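PDB 7DDA: envelope protein from White spot syndrome virus, which forms part of the virion envelope and probably binds heparin through sulfate-binding sites in its C-terminal domain, the part described here. Local coordinates for residues I36-C41 against K160-F165; G44-V49 against F80-I85; C113-E118 against Y148-P153. All coordinates share one frame; numbering follows the deposited sequence.

Interaction 1: I36-C41 against K160-F165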
# COMPACT_ATOMS: atom_id res chain seq x y z
N ILE A 36 -0.68 -11.00 -0.12
CA ILE A 36 -0.27 -10.28 -1.32
C ILE A 36 -0.30 -11.26 -2.48
O ILE A 36 0.44 -12.26 -2.48
CB ILE A 36 1.11 -9.64 -1.15
CG1 ILE A 36 1.17 -8.78 0.11
CG2 ILE A 36 1.48 -8.79 -2.36
CD1 ILE A 36 2.54 -8.14 0.36
N VAL A 37 -1.16 -11.01 -3.46
CA VAL A 37 -1.36 -11.91 -4.58
C VAL A 37 -0.81 -11.23 -5.83
O VAL A 37 -1.16 -10.08 -6.12
CB VAL A 37 -2.85 -12.25 -4.77
CG1 VAL A 37 -3.06 -13.04 -6.08
CG2 VAL A 37 -3.39 -13.01 -3.57
N LYS A 38 0.06 -11.95 -6.55
CA LYS A 38 0.56 -11.54 -7.85
C LYS A 38 -0.18 -12.31 -8.95
O LYS A 38 -0.14 -13.55 -8.97
CB LYS A 38 2.06 -11.77 -7.95
CG LYS A 38 2.60 -11.50 -9.35
CD LYS A 38 4.08 -11.13 -9.34
CE LYS A 38 4.97 -12.33 -9.44
NZ LYS A 38 5.08 -12.76 -10.86
N ALA A 39 -0.83 -11.59 -9.86
CA ALA A 39 -1.57 -12.19 -10.96
C ALA A 39 -1.14 -11.57 -12.28
O ALA A 39 -0.69 -10.43 -12.34
CB ALA A 39 -3.08 -12.01 -10.78
N ASP A 40 -1.30 -12.33 -13.36
CA ASP A 40 -0.83 -11.88 -14.66
C ASP A 40 -1.86 -10.97 -15.34
O ASP A 40 -3.05 -11.30 -15.39
CB ASP A 40 -0.52 -13.07 -15.55
CG ASP A 40 0.09 -12.66 -16.85
OD1 ASP A 40 1.32 -12.43 -16.88
OD2 ASP A 40 -0.68 -12.51 -17.83
N CYS A 41 -1.41 -9.84 -15.89
CA CYS A 41 -2.36 -8.88 -16.45
C CYS A 41 -3.02 -9.35 -17.73
O CYS A 41 -4.07 -8.82 -18.10
CB CYS A 41 -1.68 -7.54 -16.73
SG CYS A 41 -1.42 -6.50 -15.30
N LYS A 160 2.02 -7.19 -14.27
CA LYS A 160 1.33 -7.96 -13.24
C LYS A 160 0.36 -7.09 -12.45
O LYS A 160 0.54 -5.88 -12.30
CB LYS A 160 2.32 -8.61 -12.26
CG LYS A 160 3.37 -9.53 -12.91
CD LYS A 160 2.73 -10.64 -13.71
CE LYS A 160 3.75 -11.62 -14.26
NZ LYS A 160 3.07 -12.75 -14.95
N LEU A 161 -0.68 -7.74 -11.94
CA LEU A 161 -1.60 -7.15 -10.98
C LEU A 161 -1.23 -7.67 -9.59
O LEU A 161 -1.19 -8.89 -9.38
CB LEU A 161 -3.05 -7.49 -11.33
CG LEU A 161 -4.18 -6.97 -10.44
CD1 LEU A 161 -4.21 -5.44 -10.38
CD2 LEU A 161 -5.51 -7.50 -10.94
N ILE A 162 -0.93 -6.76 -8.67
CA ILE A 162 -0.63 -7.12 -7.29
C ILE A 162 -1.82 -6.69 -6.45
O ILE A 162 -2.16 -5.50 -6.40
CB ILE A 162 0.68 -6.48 -6.80
CG1 ILE A 162 1.80 -6.65 -7.83
CG2 ILE A 162 1.10 -7.09 -5.50
CD1 ILE A 162 2.19 -8.10 -8.11
N ILE A 163 -2.48 -7.66 -5.81
CA ILE A 163 -3.65 -7.40 -4.98
C ILE A 163 -3.29 -7.68 -3.53
O ILE A 163 -2.71 -8.72 -3.21
CB ILE A 163 -4.85 -8.27 -5.40
CG1 ILE A 163 -5.05 -8.26 -6.91
CG2 ILE A 163 -6.10 -7.81 -4.69
CD1 ILE A 163 -5.99 -9.38 -7.36
N TYR A 164 -3.64 -6.74 -2.65
CA TYR A 164 -3.39 -6.87 -1.23
C TYR A 164 -4.73 -7.08 -0.53
O TYR A 164 -5.64 -6.27 -0.68
CB TYR A 164 -2.66 -5.63 -0.68
CG TYR A 164 -1.33 -5.31 -1.36
CD1 TYR A 164 -1.29 -4.82 -2.67
CD2 TYR A 164 -0.12 -5.50 -0.71
CE1 TYR A 164 -0.08 -4.53 -3.29
CE2 TYR A 164 1.09 -5.21 -1.33
CZ TYR A 164 1.11 -4.73 -2.62
OH TYR A 164 2.31 -4.43 -3.26
N PHE A 165 -4.84 -8.19 0.19
CA PHE A 165 -6.04 -8.51 0.95
C PHE A 165 -5.76 -8.26 2.41
O PHE A 165 -4.86 -8.88 2.99
CB PHE A 165 -6.46 -9.97 0.73
CG PHE A 165 -6.78 -10.30 -0.69
CD1 PHE A 165 -5.77 -10.62 -1.59
CD2 PHE A 165 -8.09 -10.33 -1.13
CE1 PHE A 165 -6.07 -10.93 -2.90
CE2 PHE A 165 -8.38 -10.64 -2.43
CZ PHE A 165 -7.38 -10.94 -3.32

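Interaction 2: G44-V49 against F80-I85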
# COMPACT_ATOMS: atom_id res chain seq x y z
N GLY A 44 -4.85 -13.24 -16.38
CA GLY A 44 -5.47 -13.25 -15.07
C GLY A 44 -4.93 -14.28 -14.12
O GLY A 44 -5.27 -14.23 -12.93
N ASP A 45 -4.06 -15.19 -14.57
CA ASP A 45 -3.64 -16.31 -13.73
C ASP A 45 -2.86 -15.83 -12.51
O ASP A 45 -2.08 -14.88 -12.56
CB ASP A 45 -2.77 -17.28 -14.53
CG ASP A 45 -3.52 -17.93 -15.65
OD1 ASP A 45 -4.76 -17.79 -15.70
OD2 ASP A 45 -2.85 -18.57 -16.50
N ILE A 46 -3.03 -16.55 -11.41
CA ILE A 46 -2.36 -16.23 -10.16
C ILE A 46 -0.95 -16.81 -10.20
O ILE A 46 -0.78 -18.01 -10.39
CB ILE A 46 -3.15 -16.74 -8.95
CG1 ILE A 46 -4.42 -15.91 -8.79
CG2 ILE A 46 -2.31 -16.72 -7.70
CD1 ILE A 46 -5.28 -16.31 -7.64
N ASP A 47 0.06 -15.95 -10.04
CA ASP A 47 1.44 -16.40 -10.02
C ASP A 47 1.95 -16.74 -8.63
O ASP A 47 2.88 -17.53 -8.51
CB ASP A 47 2.37 -15.33 -10.61
CG ASP A 47 2.14 -15.10 -12.08
OD1 ASP A 47 1.62 -16.01 -12.76
OD2 ASP A 47 2.51 -14.01 -12.58
N GLU A 48 1.38 -16.14 -7.59
CA GLU A 48 1.92 -16.30 -6.24
C GLU A 48 0.91 -15.79 -5.22
O GLU A 48 0.25 -14.77 -5.45
CB GLU A 48 3.25 -15.55 -6.09
CG GLU A 48 3.80 -15.61 -4.68
CD GLU A 48 5.09 -14.86 -4.50
OE1 GLU A 48 5.07 -13.62 -4.43
OE2 GLU A 48 6.14 -15.51 -4.41
N VAL A 49 0.81 -16.51 -4.10
CA VAL A 49 0.01 -16.13 -2.95
C VAL A 49 0.97 -16.01 -1.77
O VAL A 49 1.45 -17.02 -1.25
CB VAL A 49 -1.11 -17.14 -2.66
CG1 VAL A 49 -1.94 -16.71 -1.45
CG2 VAL A 49 -1.99 -17.28 -3.89
N PHE A 80 -7.27 -19.43 3.92
CA PHE A 80 -7.95 -18.73 2.84
C PHE A 80 -7.61 -19.42 1.54
O PHE A 80 -6.57 -20.06 1.42
CB PHE A 80 -7.54 -17.26 2.80
CG PHE A 80 -7.73 -16.56 4.09
CD1 PHE A 80 -9.02 -16.30 4.56
CD2 PHE A 80 -6.64 -16.22 4.88
CE1 PHE A 80 -9.21 -15.66 5.79
CE2 PHE A 80 -6.82 -15.59 6.11
CZ PHE A 80 -8.11 -15.31 6.57
N HIS A 81 -8.51 -19.29 0.58
CA HIS A 81 -8.27 -19.77 -0.78
C HIS A 81 -8.59 -18.63 -1.74
O HIS A 81 -9.69 -18.06 -1.69
CB HIS A 81 -9.11 -21.03 -1.09
CG HIS A 81 -8.87 -21.59 -2.46
ND1 HIS A 81 -9.83 -22.28 -3.17
CD2 HIS A 81 -7.77 -21.55 -3.26
CE1 HIS A 81 -9.34 -22.65 -4.34
NE2 HIS A 81 -8.09 -22.21 -4.42
N ILE A 82 -7.64 -18.28 -2.59
CA ILE A 82 -7.77 -17.16 -3.53
C ILE A 82 -7.61 -17.70 -4.94
O ILE A 82 -6.68 -18.47 -5.22
CB ILE A 82 -6.74 -16.05 -3.24
CG1 ILE A 82 -6.84 -15.61 -1.78
CG2 ILE A 82 -6.94 -14.87 -4.19
CD1 ILE A 82 -5.57 -14.96 -1.24
N TYR A 83 -8.51 -17.31 -5.83
CA TYR A 83 -8.59 -17.96 -7.13
C TYR A 83 -9.10 -16.96 -8.15
O TYR A 83 -9.88 -16.06 -7.83
CB TYR A 83 -9.51 -19.20 -7.11
CG TYR A 83 -10.73 -18.99 -6.25
CD1 TYR A 83 -11.89 -18.45 -6.79
CD2 TYR A 83 -10.71 -19.27 -4.88
CE1 TYR A 83 -13.00 -18.23 -6.00
CE2 TYR A 83 -11.82 -19.04 -4.09
CZ TYR A 83 -12.96 -18.53 -4.66
OH TYR A 83 -14.07 -18.30 -3.89
N LYS A 84 -8.63 -17.14 -9.38
CA LYS A 84 -9.19 -16.42 -10.51
C LYS A 84 -10.60 -16.92 -10.80
O LYS A 84 -10.83 -18.12 -10.94
CB LYS A 84 -8.28 -16.62 -11.72
CG LYS A 84 -8.81 -16.08 -13.03
CD LYS A 84 -7.84 -16.42 -14.15
CE LYS A 84 -8.54 -16.51 -15.48
NZ LYS A 84 -7.58 -16.98 -16.54
N ILE A 85 -11.55 -16.00 -10.85
CA ILE A 85 -12.88 -16.36 -11.31
C ILE A 85 -13.02 -16.14 -12.81
O ILE A 85 -13.60 -16.97 -13.51
CB ILE A 85 -13.94 -15.56 -10.53
CG1 ILE A 85 -14.01 -16.04 -9.07
CG2 ILE A 85 -15.32 -15.66 -11.19
CD1 ILE A 85 -14.86 -15.14 -8.21

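Interaction 3: C113-E118 against Y148-P153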
# COMPACT_ATOMS: atom_id res chain seq x y z
N CYS A 113 -12.85 -8.23 4.67
CA CYS A 113 -11.76 -8.13 3.71
C CYS A 113 -11.76 -6.74 3.08
O CYS A 113 -12.78 -6.31 2.54
CB CYS A 113 -11.89 -9.19 2.61
SG CYS A 113 -10.43 -9.38 1.58
N ARG A 114 -10.62 -6.05 3.15
CA ARG A 114 -10.41 -4.82 2.40
C ARG A 114 -9.22 -5.01 1.47
O ARG A 114 -8.31 -5.80 1.78
CB ARG A 114 -10.19 -3.62 3.32
CG ARG A 114 -11.34 -3.33 4.26
CD ARG A 114 -12.53 -2.82 3.50
NE ARG A 114 -13.72 -2.67 4.34
CZ ARG A 114 -14.54 -3.67 4.66
NH1 ARG A 114 -14.30 -4.91 4.24
NH2 ARG A 114 -15.61 -3.43 5.42
N ILE A 115 -9.21 -4.30 0.34
CA ILE A 115 -8.25 -4.56 -0.72
C ILE A 115 -7.54 -3.29 -1.19
O ILE A 115 -8.05 -2.17 -1.10
CB ILE A 115 -8.88 -5.24 -1.95
CG1 ILE A 115 -9.79 -4.24 -2.64
CG2 ILE A 115 -9.57 -6.57 -1.59
CD1 ILE A 115 -10.30 -4.69 -3.94
N PHE A 116 -6.36 -3.52 -1.74
CA PHE A 116 -5.60 -2.54 -2.49
C PHE A 116 -4.95 -3.29 -3.66
O PHE A 116 -4.51 -4.43 -3.51
CB PHE A 116 -4.54 -1.86 -1.61
CG PHE A 116 -3.59 -0.99 -2.38
CD1 PHE A 116 -4.04 0.13 -3.04
CD2 PHE A 116 -2.25 -1.35 -2.50
CE1 PHE A 116 -3.17 0.92 -3.78
CE2 PHE A 116 -1.37 -0.56 -3.23
CZ PHE A 116 -1.83 0.58 -3.87
N ALA A 117 -4.89 -2.65 -4.82
CA ALA A 117 -4.30 -3.28 -5.99
C ALA A 117 -3.50 -2.26 -6.79
O ALA A 117 -3.83 -1.07 -6.81
CB ALA A 117 -5.37 -3.92 -6.88
N GLU A 118 -2.44 -2.74 -7.45
CA GLU A 118 -1.54 -1.88 -8.21
C GLU A 118 -0.88 -2.69 -9.32
O GLU A 118 -0.62 -3.89 -9.17
CB GLU A 118 -0.52 -1.20 -7.27
CG GLU A 118 0.32 -2.09 -6.31
CD GLU A 118 1.69 -2.53 -6.80
OE1 GLU A 118 2.20 -1.92 -7.75
OE2 GLU A 118 2.31 -3.40 -6.15
N TYR A 148 -13.75 -9.89 -5.80
CA TYR A 148 -13.05 -8.62 -6.00
C TYR A 148 -12.68 -8.46 -7.46
O TYR A 148 -11.91 -9.26 -8.00
CB TYR A 148 -11.83 -8.56 -5.07
CG TYR A 148 -12.34 -8.70 -3.64
CD1 TYR A 148 -12.96 -7.63 -3.00
CD2 TYR A 148 -12.29 -9.92 -2.98
CE1 TYR A 148 -13.48 -7.75 -1.74
CE2 TYR A 148 -12.82 -10.05 -1.70
CZ TYR A 148 -13.41 -8.97 -1.09
OH TYR A 148 -13.92 -9.08 0.18
N GLY A 149 -13.25 -7.45 -8.11
CA GLY A 149 -13.10 -7.26 -9.55
C GLY A 149 -12.35 -5.98 -9.88
O GLY A 149 -12.59 -4.93 -9.27
N PHE A 150 -11.47 -6.06 -10.87
CA PHE A 150 -10.64 -4.94 -11.24
C PHE A 150 -10.77 -4.67 -12.73
O PHE A 150 -10.71 -5.61 -13.53
CB PHE A 150 -9.20 -5.21 -10.83
CG PHE A 150 -9.06 -5.55 -9.38
CD1 PHE A 150 -9.01 -4.55 -8.42
CD2 PHE A 150 -9.05 -6.88 -8.96
CE1 PHE A 150 -8.91 -4.85 -7.08
CE2 PHE A 150 -8.95 -7.20 -7.61
CZ PHE A 150 -8.87 -6.18 -6.67
N LEU A 151 -10.99 -3.41 -13.09
CA LEU A 151 -10.93 -2.97 -14.48
C LEU A 151 -9.55 -2.37 -14.70
O LEU A 151 -9.19 -1.39 -14.04
CB LEU A 151 -12.00 -1.93 -14.77
CG LEU A 151 -12.15 -1.41 -16.20
CD1 LEU A 151 -12.39 -2.51 -17.24
CD2 LEU A 151 -13.24 -0.36 -16.25
N ILE A 152 -8.77 -2.97 -15.58
CA ILE A 152 -7.44 -2.40 -15.81
C ILE A 152 -7.29 -2.00 -17.28
O ILE A 152 -7.95 -2.59 -18.16
CB ILE A 152 -6.31 -3.36 -15.39
CG1 ILE A 152 -6.21 -4.55 -16.34
CG2 ILE A 152 -6.48 -3.83 -13.95
CD1 ILE A 152 -4.94 -5.36 -16.16
N PRO A 153 -6.48 -0.99 -17.59
CA PRO A 153 -6.11 -0.75 -18.98
C PRO A 153 -5.24 -1.89 -19.48
O PRO A 153 -4.51 -2.51 -18.70
CB PRO A 153 -5.32 0.57 -18.93
CG PRO A 153 -5.56 1.13 -17.56
CD PRO A 153 -5.82 -0.04 -16.67

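Interaction 1: I36-C41 against K160-F165
I36 lies against the Y164 ring, its CG2 over one face and offset toward the rim, 4.1 Å from the ring centroid in a CH-pi contact. With CG1 beside the backbone N (chi1 -53°), CG2 is left anti to that N and also meets CG2 of I162 at 3.6 Å. Farther along that face of the sheet, CD1 of I162 bends back to K38 CG at 3.6 Å. The reverse face carries V37, whose CG2 approaches CE1 of the F165 ring obliquely at 3.5 Å, while V37 CB lies in the ring plane at its edge. Reciprocal backbone N-H...O hydrogen bonds join V37 with I163 and A39 with L161. At the end of the pairing K160, kinked at chi2 (-57°), forms a salt bridge through NZ to the anti lone pair of D40 OD1 (2.6 Å). A second salt bridge, to D47, may offset the nearby charge of K38. The Y164 hydroxyl is hydrogen-bonded to E118, and a second subunit packs F166 on I36 and F116 on Y164. Strands 30-40 and 160-170 are antiparallel neighbours inside one sheet, flanked by 46-52 and 110-120, with A39, L161, I163 and F165 packed on strands of the facing sheet.

Interaction 2: G44-V49 against F80-I85
This is a contact between two sheets, aliphatic at its centre and with one solvent-side salt bridge, D45 to K84; I46 and V49 on the edge strand 46-52 meet I82 on strand 80-89, the edge strand of the facing sheet. The strand axes stay 8.6 Å apart and run at 167°, nearly antiparallel. No backbone hydrogen bond joins the segments; side chains of each reach the side chains or backbone of the other. I46 reaches across with CD1, which settles over the opposing backbone, 3.5 Å from I82 O and 3.7 Å from Y83 CA. With chi2 at -180° the CG1 arm is fully extended, so I46 CD1 reaches that backbone. I46 CD1 also approaches I82 CG2 at 4.1 Å. The other branch of I82 ends in CD1, 4.0 Å from V49 CG1, so the two methyl-bearing arms of I82 serve two different partners. I82 is buried, covered as well by V35 and V37 of strand 30-40, while I46 and V49 pack on it from a more open edge.

Toward the solvent, K84 stretches its chain past the turn at G44, its CD 3.6 Å from G44 O. K84 NZ forms a salt bridge with D45 OD1 (3.1 Å), meeting the oxygen nearly along its C-O bond, and is gripped a second time by the carbonyl of T43. G44 O is itself held by the Y100 hydroxyl of strand 95-104. Between I46 and V49 the strand carries a classic beta bulge, with D47 and E48 both facing K38. Two four-stranded antiparallel sheets packed face to face make a beta sandwich, and this contact joins their edge strands 46-52 and 80-89.

Interaction 3: C113-E118 against Y148-P153
Y148 and I115 meet in the interior of the beta sandwich, where strand 145-153 of one sheet faces strand 110-120 of the other. The two axes are 9.7 Å apart and cross at -23°, so the layers are joined through side chains, with no hydrogen bond between the segments. From CB, the Y148 side chain turns with CG opposite its own carbonyl carbon (chi1 -59°) and sends the ring along strand 110-120. Its first ring atoms, CG and CD1, lie beneath CG2 of I115, the nearer being CD1 at 3.8 Å. This methyl sits above one face, offset toward the rim, and makes a CH-pi contact; CE1 lies under the same methyl. Farther out the partner changes to C113: CE2 and CZ come near its sulfur, an oblique sulfur-aromatic contact with SG 4.7 Å from the ring centroid. At the tip, OH lies beside C113 CB and is hydrogen-bonded to the carbonyl of N136, which satisfies this buried hydroxyl.

I115 also has a second arm. With chi1 at 69°, its CG1 stands between the backbone N and the carbonyl carbon, and CD1 is directed to F150. A117 contributes its CB, 3.7 Å from F150 CE1, so two aliphatic groups approach this ring obliquely. On the other side of strand 110-120, F116 meets F116 of both neighbouring subunits edge-to-face, placing the strand between the sandwich interior and the trimer interface. Within the interior, I115 CD1 is 3.4 Å from F150 CZ.

Interaction 1 occupies the middle of one sheet, and the other two reach from that sheet to the facing one. It touches both: K160 NZ meets D47 OD2 at 2.7 Å and V37 CG2 lies 3.7 Å from I82 CD1 on the side of interaction 2, while Y164 N lies 2.6 Å from F116 O, a probable hydrogen bond, on the side of interaction 3. Interactions 2 and 3 do not touch; their centres are about 13 Å apart. Along the chain both are nested within the loop closed by interaction 1. A bound sulfate ion lies about 4 Å from the Y83 side chain, and a sulfate about 6 Å from that of Y148; such ions probably come from the crystallisation liquor but may mark the sulfate sites linked to heparin binding.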